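Side-chain contacts in AT-rich interactive domain-containing protein 4 (Arabidopsis thaliana, PDB 6LQF), which probably binds DNA through its ARID domain and carries a zinc-binding PHD finger, a pair captured here with a trimethylated histone H3 peptide and DNA: residues A[17-22]-A[26-31]; A[38-43]-A[119-124]; A[77-82]-A[113-118]. All coordinates share one frame; numbering follows the deposited sequence.

Overall arrangement
All three contacts involve the helical ARID domain, the DNA-binding part of the chain that precedes the PHD finger. Contacts 1 and 2 are surface contacts that share helix 26-39: contact 1 lays the loop before it along its first turns, and contact 2 ties the turn after it to helix 120-124. They meet where R18 and F29 touch Y122. Contact 3 is partly buried and nearer the centre of the chain, and is joined to contact 2 through E123, which takes bonds from Y115 and F79. Chemistry follows place: a carboxylate-to-backbone bond in contact 1, a carboxylate between two basic side chains in contact 2, slid aromatic rings in contact 3.

Contact 1: A[17-22]-A[26-31]; sequences GRAHIQ and EEEFLR
E28 reaches out from the first turns of helix 26-39 to the loop beside it, where its OE2 takes the backbone N-H of A19. The bond is short, 2.8 Å from A19 N to E28 OE2, and nearly straight at 168°, but the donor arrives from above the carboxylate plane. With CG anti to the backbone N (chi1 -177°) and the chain extended beyond it, the glutamate reaches the loop. Alanine suits position 19, its methyl lying close to both carboxylate oxygens, CB to E28 OE2 3.6 Å. Were E28 an alanine, the A19 N-H would probably lose this acceptor and the loop its polar tie to the helix. R18 and E28 form no salt bridge: the chains pass at a slant, R18 CG 3.7 Å from E28 OE2. Bends at chi2 and chi3 turn the guanidinium back along its own loop, where NE and NH2 both grip A19 O side-on. I21 CD1 lies above one face of that guanidinium, near its rim, and meets F29 CD1 at 4.3 Å. The R18 side chain is about 4 Å from the zinc ion held by H14, C16, D32 and H126, so the contact borders that metal site. R18 continues to D128 and to Y122 of helix 120-124, while F29 packs against F67 and Y70 of helix 66-74, so the loop is fastened where three ARID helices converge.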
loop_
_atom_site.group_PDB
_atom_site.type_symbol
_atom_site.label_atom_id
_atom_site.label_comp_id
_atom_site.label_asym_id
_atom_site.label_seq_id
_atom_site.Cartn_x
_atom_site.Cartn_y
_atom_site.Cartn_z
ATOM N N GLY A 17 15.281 -14.571 -0.419
ATOM C CA GLY A 17 14.507 -15.463 0.444
ATOM C C GLY A 17 13.804 -14.791 1.626
ATOM O O GLY A 17 13.520 -15.428 2.640
ATOM N N ARG A 18 13.526 -13.498 1.490
ATOM C CA ARG A 18 12.800 -12.725 2.488
ATOM C C ARG A 18 11.449 -13.363 2.738
ATOM O O ARG A 18 10.830 -13.904 1.797
ATOM C CB ARG A 18 12.614 -11.291 1.994
ATOM C CG ARG A 18 12.256 -10.245 3.057
ATOM C CD ARG A 18 11.347 -9.199 2.489
ATOM N NE ARG A 18 10.063 -9.820 2.155
ATOM C CZ ARG A 18 9.266 -9.442 1.161
ATOM N NH1 ARG A 18 9.611 -8.439 0.356
ATOM N NH2 ARG A 18 8.101 -10.104 0.979
ATOM N N ALA A 19 10.981 -13.291 3.983
ATOM C CA ALA A 19 9.658 -13.791 4.347
ATOM C C ALA A 19 8.550 -13.196 3.470
ATOM O O ALA A 19 8.652 -12.048 3.049
ATOM C CB ALA A 19 9.361 -13.481 5.811
ATOM N N HIS A 20 7.484 -13.964 3.230
ATOM C CA HIS A 20 6.314 -13.445 2.538
ATOM C C HIS A 20 5.756 -12.213 3.237
ATOM O O HIS A 20 5.775 -12.104 4.443
ATOM C CB HIS A 20 5.234 -14.526 2.438
ATOM C CG HIS A 20 5.610 -15.674 1.559
ATOM N ND1 HIS A 20 4.674 -16.465 0.929
ATOM C CD2 HIS A 20 6.818 -16.178 1.219
ATOM C CE1 HIS A 20 5.290 -17.402 0.232
ATOM N NE2 HIS A 20 6.593 -17.248 0.387
ATOM N N ILE A 21 5.184 -11.309 2.462
ATOM C CA ILE A 21 4.858 -9.975 2.978
ATOM C C ILE A 21 3.779 -10.005 4.057
ATOM O O ILE A 21 3.754 -9.109 4.895
ATOM C CB ILE A 21 4.447 -8.999 1.808
ATOM C CG1 ILE A 21 4.532 -7.524 2.239
ATOM C CG2 ILE A 21 3.077 -9.404 1.241
ATOM C CD1 ILE A 21 5.920 -7.099 2.685
ATOM N N GLN A 22 2.961 -11.052 4.097
ATOM C CA GLN A 22 1.926 -11.154 5.137
ATOM C C GLN A 22 2.485 -11.393 6.538
ATOM O O GLN A 22 1.826 -11.077 7.518
ATOM C CB GLN A 22 0.927 -12.282 4.822
ATOM C CG GLN A 22 0.159 -12.075 3.532
ATOM C CD GLN A 22 0.793 -12.776 2.329
ATOM O OE1 GLN A 22 2.012 -12.994 2.269
ATOM N NE2 GLN A 22 -0.051 -13.147 1.363
ATOM N N GLU A 26 9.086 -5.814 10.115
ATOM C CA GLU A 26 9.617 -4.573 9.636
ATOM C C GLU A 26 11.128 -4.612 9.522
ATOM O O GLU A 26 11.675 -4.138 8.527
ATOM C CB GLU A 26 9.175 -3.403 10.527
ATOM C CG GLU A 26 9.795 -2.107 10.036
ATOM C CD GLU A 26 9.265 -0.871 10.721
ATOM O OE1 GLU A 26 9.805 0.243 10.490
ATOM O OE2 GLU A 26 8.308 -1.004 11.497
ATOM N N GLU A 27 11.813 -5.196 10.491
ATOM C CA GLU A 27 13.277 -5.175 10.420
ATOM C C GLU A 27 13.784 -6.044 9.261
ATOM O O GLU A 27 14.691 -5.627 8.499
ATOM C CB GLU A 27 13.871 -5.608 11.745
ATOM C CG GLU A 27 15.348 -5.890 11.642
ATOM C CD GLU A 27 16.077 -5.471 12.891
ATOM O OE1 GLU A 27 17.296 -5.759 12.936
ATOM O OE2 GLU A 27 15.433 -4.869 13.805
ATOM N N GLU A 28 13.232 -7.240 9.096
ATOM C CA GLU A 28 13.618 -8.083 7.981
ATOM C C GLU A 28 13.334 -7.403 6.639
ATOM O O GLU A 28 14.164 -7.449 5.733
ATOM C CB GLU A 28 12.875 -9.414 8.035
ATOM C CG GLU A 28 13.314 -10.333 6.918
ATOM C CD GLU A 28 12.714 -11.736 6.991
ATOM O OE1 GLU A 28 12.160 -12.121 8.048
ATOM O OE2 GLU A 28 12.832 -12.455 5.979
ATOM N N PHE A 29 12.172 -6.750 6.514
ATOM C CA PHE A 29 11.870 -6.011 5.295
ATOM C C PHE A 29 12.892 -4.904 5.024
ATOM O O PHE A 29 13.431 -4.828 3.910
ATOM C CB PHE A 29 10.448 -5.425 5.392
ATOM C CG PHE A 29 10.125 -4.525 4.278
ATOM C CD1 PHE A 29 9.716 -5.056 3.050
ATOM C CD2 PHE A 29 10.204 -3.149 4.426
ATOM C CE1 PHE A 29 9.442 -4.192 1.946
ATOM C CE2 PHE A 29 9.890 -2.295 3.310
ATOM C CZ PHE A 29 9.515 -2.836 2.107
ATOM N N LEU A 30 13.124 -4.043 6.015
ATOM C CA LEU A 30 13.985 -2.894 5.779
ATOM C C LEU A 30 15.417 -3.324 5.462
ATOM O O LEU A 30 16.071 -2.720 4.603
ATOM C CB LEU A 30 13.975 -1.959 6.987
ATOM C CG LEU A 30 12.645 -1.206 7.176
ATOM C CD1 LEU A 30 12.663 -0.442 8.514
ATOM C CD2 LEU A 30 12.341 -0.233 5.992
ATOM N N ARG A 31 15.895 -4.380 6.104
ATOM C CA ARG A 31 17.238 -4.857 5.785
ATOM C C ARG A 31 17.285 -5.389 4.368
ATOM O O ARG A 31 18.286 -5.162 3.659
ATOM C CB ARG A 31 17.679 -5.905 6.824
ATOM C CG ARG A 31 17.916 -5.273 8.190
ATOM C CD ARG A 31 18.557 -6.291 9.115
ATOM N NE ARG A 31 18.747 -5.732 10.446
ATOM C CZ ARG A 31 19.806 -4.992 10.796
ATOM N NH1 ARG A 31 20.738 -4.701 9.898
ATOM N NH2 ARG A 31 19.900 -4.494 12.027
#

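Contact 2: A[38-43]-A[119-124]; sequences LIRGHT and LLEYEY
A carboxylate oxygen shared by two basic side chains in quite different ways distinguishes this contact: E121 OE1 is met by the edge of the H42 ring and by a face of the R40 guanidinium. The histidine bond is a true hydrogen bond, 2.7 Å from H42 NE2 to E121 OE1 and almost straight at 167°. The oxygen lies in the imidazole plane and is approached on its syn side, though 30° out of the carboxylate plane. R40 instead stacks the NH2 side of its guanidinium over the carboxylate, the two planes 18° apart. R40 NH2 stands 3.4 Å from E121 CD, and the same distance separates R40 NH2 from E121 OE1, yet no N-H points at that oxygen; this salt bridge rests on charge alone. The arginine is bent twice along its length, at chi2 and again at chi3, and so folds over the carboxylate. Both basic residues flank G41, whose positive phi ends helix 26-39 in a Schellman motif and turns the chain so that H42 can face helix 120-124. R40 O lies over the centre of one face of the H42 ring. Glutamate suits its place because its extended chain carries one anionic group to both partners. Its charge would be expected to favour a protonated imidazole, while R40 would oppose this, so the contact probably pairs one directional bond with a charge attraction that lacks direction.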
loop_
_atom_site.group_PDB
_atom_site.type_symbol
_atom_site.label_atom_id
_atom_site.label_comp_id
_atom_site.label_asym_id
_atom_site.label_seq_id
_atom_site.Cartn_x
_atom_site.Cartn_y
_atom_site.Cartn_z
ATOM N N LEU A 38 21.526 -1.332 -2.424
ATOM C CA LEU A 38 22.994 -1.377 -2.652
ATOM C C LEU A 38 23.344 -2.209 -3.879
ATOM O O LEU A 38 24.209 -1.817 -4.679
ATOM C CB LEU A 38 23.728 -1.919 -1.414
ATOM C CG LEU A 38 23.674 -0.952 -0.246
ATOM C CD1 LEU A 38 24.422 -1.553 0.923
ATOM C CD2 LEU A 38 24.290 0.379 -0.620
ATOM N N ILE A 39 22.705 -3.350 -4.067
ATOM C CA ILE A 39 23.033 -4.153 -5.242
ATOM C C ILE A 39 22.614 -3.450 -6.563
ATOM O O ILE A 39 23.258 -3.657 -7.627
ATOM C CB ILE A 39 22.411 -5.562 -5.110
ATOM C CG1 ILE A 39 23.241 -6.583 -5.873
ATOM C CG2 ILE A 39 20.987 -5.583 -5.576
ATOM C CD1 ILE A 39 24.709 -6.524 -5.544
ATOM N N ARG A 40 21.632 -2.556 -6.491
ATOM C CA ARG A 40 21.229 -1.776 -7.647
ATOM C C ARG A 40 22.055 -0.494 -7.846
ATOM O O ARG A 40 21.831 0.294 -8.765
ATOM C CB ARG A 40 19.748 -1.441 -7.519
ATOM C CG ARG A 40 18.812 -2.701 -7.664
ATOM C CD ARG A 40 18.898 -3.332 -9.047
ATOM N NE ARG A 40 18.521 -2.346 -10.052
ATOM C CZ ARG A 40 17.325 -2.267 -10.650
ATOM N NH1 ARG A 40 16.372 -3.151 -10.411
ATOM N NH2 ARG A 40 17.106 -1.304 -11.539
ATOM N N GLY A 41 23.034 -0.301 -6.964
ATOM C CA GLY A 41 23.909 0.839 -7.097
ATOM C C GLY A 41 23.415 2.179 -6.588
ATOM O O GLY A 41 24.071 3.208 -6.838
ATOM N N HIS A 42 22.341 2.188 -5.794
ATOM C CA HIS A 42 21.838 3.461 -5.275
ATOM C C HIS A 42 22.422 3.740 -3.905
ATOM O O HIS A 42 21.671 3.876 -2.904
ATOM C CB HIS A 42 20.294 3.463 -5.184
ATOM C CG HIS A 42 19.597 3.063 -6.456
ATOM N ND1 HIS A 42 19.865 3.620 -7.692
ATOM C CD2 HIS A 42 18.631 2.145 -6.665
ATOM C CE1 HIS A 42 19.100 3.046 -8.609
ATOM N NE2 HIS A 42 18.316 2.168 -8.007
ATOM N N THR A 43 23.745 3.781 -3.848
ATOM C CA THR A 43 24.483 3.938 -2.592
ATOM C C THR A 43 24.063 5.166 -1.784
ATOM O O THR A 43 23.995 5.082 -0.554
ATOM C CB THR A 43 26.006 3.971 -2.888
ATOM O OG1 THR A 43 26.292 5.035 -3.800
ATOM C CG2 THR A 43 26.410 2.708 -3.569
ATOM N N LEU A 119 11.225 2.365 -3.402
ATOM C CA LEU A 119 10.455 1.112 -3.386
ATOM C C LEU A 119 10.012 0.598 -4.746
ATOM O O LEU A 119 9.660 -0.585 -4.851
ATOM C CB LEU A 119 9.204 1.293 -2.494
ATOM C CG LEU A 119 9.480 1.530 -1.003
ATOM C CD1 LEU A 119 8.140 1.882 -0.257
ATOM C CD2 LEU A 119 10.116 0.274 -0.456
ATOM N N LEU A 120 10.058 1.406 -5.810
ATOM C CA LEU A 120 9.462 0.931 -7.057
ATOM C C LEU A 120 10.237 -0.224 -7.711
ATOM O O LEU A 120 9.669 -1.271 -8.086
ATOM C CB LEU A 120 9.334 2.099 -8.008
ATOM C CG LEU A 120 8.636 1.716 -9.287
ATOM C CD1 LEU A 120 7.253 1.101 -9.078
ATOM C CD2 LEU A 120 8.503 3.010 -10.084
ATOM N N GLU A 121 11.564 -0.057 -7.818
ATOM C CA GLU A 121 12.375 -1.155 -8.328
ATOM C C GLU A 121 12.281 -2.382 -7.438
ATOM O O GLU A 121 12.209 -3.507 -7.903
ATOM C CB GLU A 121 13.841 -0.711 -8.450
ATOM C CG GLU A 121 13.965 0.389 -9.489
ATOM C CD GLU A 121 15.387 0.904 -9.670
ATOM O OE1 GLU A 121 16.288 0.571 -8.850
ATOM O OE2 GLU A 121 15.581 1.627 -10.674
ATOM N N TYR A 122 12.265 -2.123 -6.134
ATOM C CA TYR A 122 12.077 -3.238 -5.179
ATOM C C TYR A 122 10.783 -3.983 -5.424
ATOM O O TYR A 122 10.759 -5.214 -5.438
ATOM C CB TYR A 122 12.140 -2.712 -3.749
ATOM C CG TYR A 122 12.096 -3.800 -2.678
ATOM C CD1 TYR A 122 10.857 -4.299 -2.199
ATOM C CD2 TYR A 122 13.279 -4.293 -2.131
ATOM C CE1 TYR A 122 10.810 -5.279 -1.269
ATOM C CE2 TYR A 122 13.258 -5.282 -1.153
ATOM C CZ TYR A 122 12.030 -5.765 -0.746
ATOM O OH TYR A 122 11.986 -6.755 0.203
ATOM N N GLU A 123 9.707 -3.230 -5.638
ATOM C CA GLU A 123 8.395 -3.872 -5.907
ATOM C C GLU A 123 8.490 -4.797 -7.130
ATOM O O GLU A 123 8.029 -5.941 -7.076
ATOM C CB GLU A 123 7.322 -2.814 -6.154
ATOM C CG GLU A 123 5.936 -3.440 -6.478
ATOM C CD GLU A 123 4.978 -2.412 -7.152
ATOM O OE1 GLU A 123 4.732 -1.319 -6.588
ATOM O OE2 GLU A 123 4.473 -2.691 -8.253
ATOM N N TYR A 124 9.098 -4.289 -8.211
ATOM C CA TYR A 124 9.205 -5.108 -9.422
ATOM C C TYR A 124 10.049 -6.388 -9.181
ATOM O O TYR A 124 9.828 -7.431 -9.799
ATOM C CB TYR A 124 9.832 -4.311 -10.557
ATOM C CG TYR A 124 9.066 -3.078 -11.050
ATOM C CD1 TYR A 124 7.707 -2.914 -10.826
ATOM C CD2 TYR A 124 9.755 -2.043 -11.688
ATOM C CE1 TYR A 124 7.030 -1.765 -11.309
ATOM C CE2 TYR A 124 9.106 -0.914 -12.150
ATOM C CZ TYR A 124 7.755 -0.767 -11.957
ATOM O OH TYR A 124 7.182 0.403 -12.445
#

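Contact 3: A[77-82]-A[113-118]; sequences GGFHVG and RHYETY
F79 and Y115 set their rings nearly parallel, planes 8° apart, yet slid so far that they barely overlap, with centroids separated by 5.2 Å. The close part of the contact is at the two CD1 atoms, F79 CD1 coming within 3.5 Å of Y115 CD1. F79 CB also packs against the tyrosine, 3.7 Å from Y115 CE1. Each residue has CG anti to its own backbone N (F79 chi1 -172°, Y115 chi1 -165°). The two side chains slide past each other in opposite directions. A tyrosine fits on the inner side because its hydroxyl finds a partner there: Y115 OH is hydrogen-bonded to E123, whose OE1 also takes the backbone N-H of F79. One buried acidic oxygen thus ties together the two residues whose rings pack.

The outer side is looser. E116 is exposed, and its chain crosses that of F79 at about a right angle, with CG 3.6 Å from F79 CZ. Its CG and OE2 touch the ring without a hydrogen bond, and an acidic residue here can probably keep its charge toward solvent. Nearby, H114 of helix 107-118 packs on a DNA phosphate and V81 on the backbone of the bound peptide. The contact joins the 3-10 turn after helix 66-74 to helix 107-118; Y115 packs on Y70, V73 and V74 of helix 66-74, and L120 of helix 120-124 lies against both F79 and Y115.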
loop_
_atom_site.group_PDB
_atom_site.type_symbol
_atom_site.label_atom_id
_atom_site.label_comp_id
_atom_site.label_asym_id
_atom_site.label_seq_id
_atom_site.Cartn_x
_atom_site.Cartn_y
_atom_site.Cartn_z
ATOM N N GLY A 77 -2.383 -3.487 -5.421
ATOM C CA GLY A 77 -2.039 -3.775 -6.793
ATOM C C GLY A 77 -0.769 -3.123 -7.270
ATOM O O GLY A 77 -0.422 -3.293 -8.436
ATOM N N GLY A 78 -0.056 -2.403 -6.401
ATOM C CA GLY A 78 1.248 -1.848 -6.789
ATOM C C GLY A 78 1.174 -0.420 -7.300
ATOM O O GLY A 78 0.079 0.144 -7.468
ATOM N N PHE A 79 2.349 0.166 -7.542
ATOM C CA PHE A 79 2.459 1.579 -7.866
ATOM C C PHE A 79 1.725 2.008 -9.126
ATOM O O PHE A 79 1.232 3.127 -9.189
ATOM C CB PHE A 79 3.955 1.943 -7.996
ATOM C CG PHE A 79 4.208 3.424 -8.132
ATOM C CD1 PHE A 79 4.037 4.269 -7.013
ATOM C CD2 PHE A 79 4.611 3.968 -9.342
ATOM C CE1 PHE A 79 4.292 5.634 -7.137
ATOM C CE2 PHE A 79 4.838 5.347 -9.469
ATOM C CZ PHE A 79 4.698 6.165 -8.336
ATOM N N HIS A 80 1.631 1.072 -10.048
ATOM C CA HIS A 80 0.979 1.320 -11.344
ATOM C C HIS A 80 -0.507 1.680 -11.203
ATOM O O HIS A 80 -1.097 2.253 -12.120
ATOM C CB HIS A 80 1.129 0.086 -12.254
ATOM C CG HIS A 80 0.503 0.243 -13.612
ATOM N ND1 HIS A 80 0.948 1.165 -14.542
ATOM C CD2 HIS A 80 -0.535 -0.409 -14.199
ATOM C CE1 HIS A 80 0.217 1.069 -15.640
ATOM N NE2 HIS A 80 -0.691 0.124 -15.457
ATOM N N VAL A 81 -1.122 1.321 -10.077
ATOM C CA VAL A 81 -2.497 1.718 -9.871
ATOM C C VAL A 81 -2.585 3.246 -9.736
ATOM O O VAL A 81 -3.642 3.831 -9.957
ATOM C CB VAL A 81 -3.067 0.967 -8.656
ATOM C CG1 VAL A 81 -4.483 1.412 -8.255
ATOM C CG2 VAL A 81 -3.048 -0.557 -8.935
ATOM N N GLY A 82 -1.488 3.908 -9.370
ATOM C CA GLY A 82 -1.447 5.338 -9.481
ATOM C C GLY A 82 -2.412 6.069 -8.611
ATOM O O GLY A 82 -2.501 5.755 -7.401
ATOM N N ARG A 113 6.565 10.208 -4.794
ATOM C CA ARG A 113 7.976 10.464 -5.083
ATOM C C ARG A 113 8.865 9.571 -4.208
ATOM O O ARG A 113 9.847 8.992 -4.673
ATOM C CB ARG A 113 8.276 11.940 -4.870
ATOM C CG ARG A 113 7.718 12.877 -5.922
ATOM C CD ARG A 113 8.334 14.291 -5.869
ATOM N NE ARG A 113 8.196 14.923 -4.557
ATOM C CZ ARG A 113 9.114 14.854 -3.595
ATOM N NH1 ARG A 113 10.225 14.162 -3.791
ATOM N NH2 ARG A 113 8.920 15.455 -2.434
ATOM N N HIS A 114 8.506 9.412 -2.932
ATOM C CA HIS A 114 9.333 8.561 -2.072
ATOM C C HIS A 114 9.216 7.104 -2.508
ATOM O O HIS A 114 10.197 6.351 -2.395
ATOM C CB HIS A 114 8.900 8.646 -0.614
ATOM C CG HIS A 114 9.255 9.935 0.082
ATOM N ND1 HIS A 114 10.505 10.502 0.008
ATOM C CD2 HIS A 114 8.536 10.705 0.943
ATOM C CE1 HIS A 114 10.539 11.583 0.767
ATOM N NE2 HIS A 114 9.360 11.730 1.348
ATOM N N TYR A 115 8.014 6.695 -2.993
ATOM C CA TYR A 115 7.881 5.322 -3.411
ATOM C C TYR A 115 8.764 5.088 -4.635
ATOM O O TYR A 115 9.486 4.085 -4.715
ATOM C CB TYR A 115 6.414 5.004 -3.743
ATOM C CG TYR A 115 6.136 3.521 -3.842
ATOM C CD1 TYR A 115 6.429 2.788 -5.012
ATOM C CD2 TYR A 115 5.567 2.847 -2.786
ATOM C CE1 TYR A 115 6.159 1.431 -5.105
ATOM C CE2 TYR A 115 5.298 1.516 -2.886
ATOM C CZ TYR A 115 5.590 0.814 -4.030
ATOM O OH TYR A 115 5.312 -0.539 -4.075
ATOM N N GLU A 116 8.719 6.019 -5.587
ATOM C CA GLU A 116 9.620 5.938 -6.732
ATOM C C GLU A 116 11.097 5.846 -6.332
ATOM O O GLU A 116 11.853 5.063 -6.912
ATOM C CB GLU A 116 9.428 7.157 -7.626
ATOM C CG GLU A 116 8.141 7.038 -8.409
ATOM C CD GLU A 116 7.837 8.258 -9.253
ATOM O OE1 GLU A 116 8.358 9.358 -8.946
ATOM O OE2 GLU A 116 7.065 8.114 -10.221
ATOM N N THR A 117 11.532 6.637 -5.354
ATOM C CA THR A 117 12.943 6.627 -4.918
ATOM C C THR A 117 13.339 5.302 -4.265
ATOM O O THR A 117 14.391 4.715 -4.593
ATOM C CB THR A 117 13.139 7.798 -3.934
ATOM O OG1 THR A 117 12.825 9.021 -4.629
ATOM C CG2 THR A 117 14.599 7.873 -3.368
ATOM N N TYR A 118 12.542 4.832 -3.283
ATOM C CA TYR A 118 12.998 3.755 -2.431
ATOM C C TYR A 118 12.445 2.393 -2.790
ATOM O O TYR A 118 13.063 1.354 -2.480
ATOM C CB TYR A 118 12.635 4.044 -0.960
ATOM C CG TYR A 118 13.430 5.154 -0.342
ATOM C CD1 TYR A 118 14.722 4.909 0.138
ATOM C CD2 TYR A 118 12.900 6.444 -0.228
ATOM C CE1 TYR A 118 15.472 5.925 0.706
ATOM C CE2 TYR A 118 13.637 7.483 0.366
ATOM C CZ TYR A 118 14.936 7.202 0.808
ATOM O OH TYR A 118 15.678 8.203 1.408
#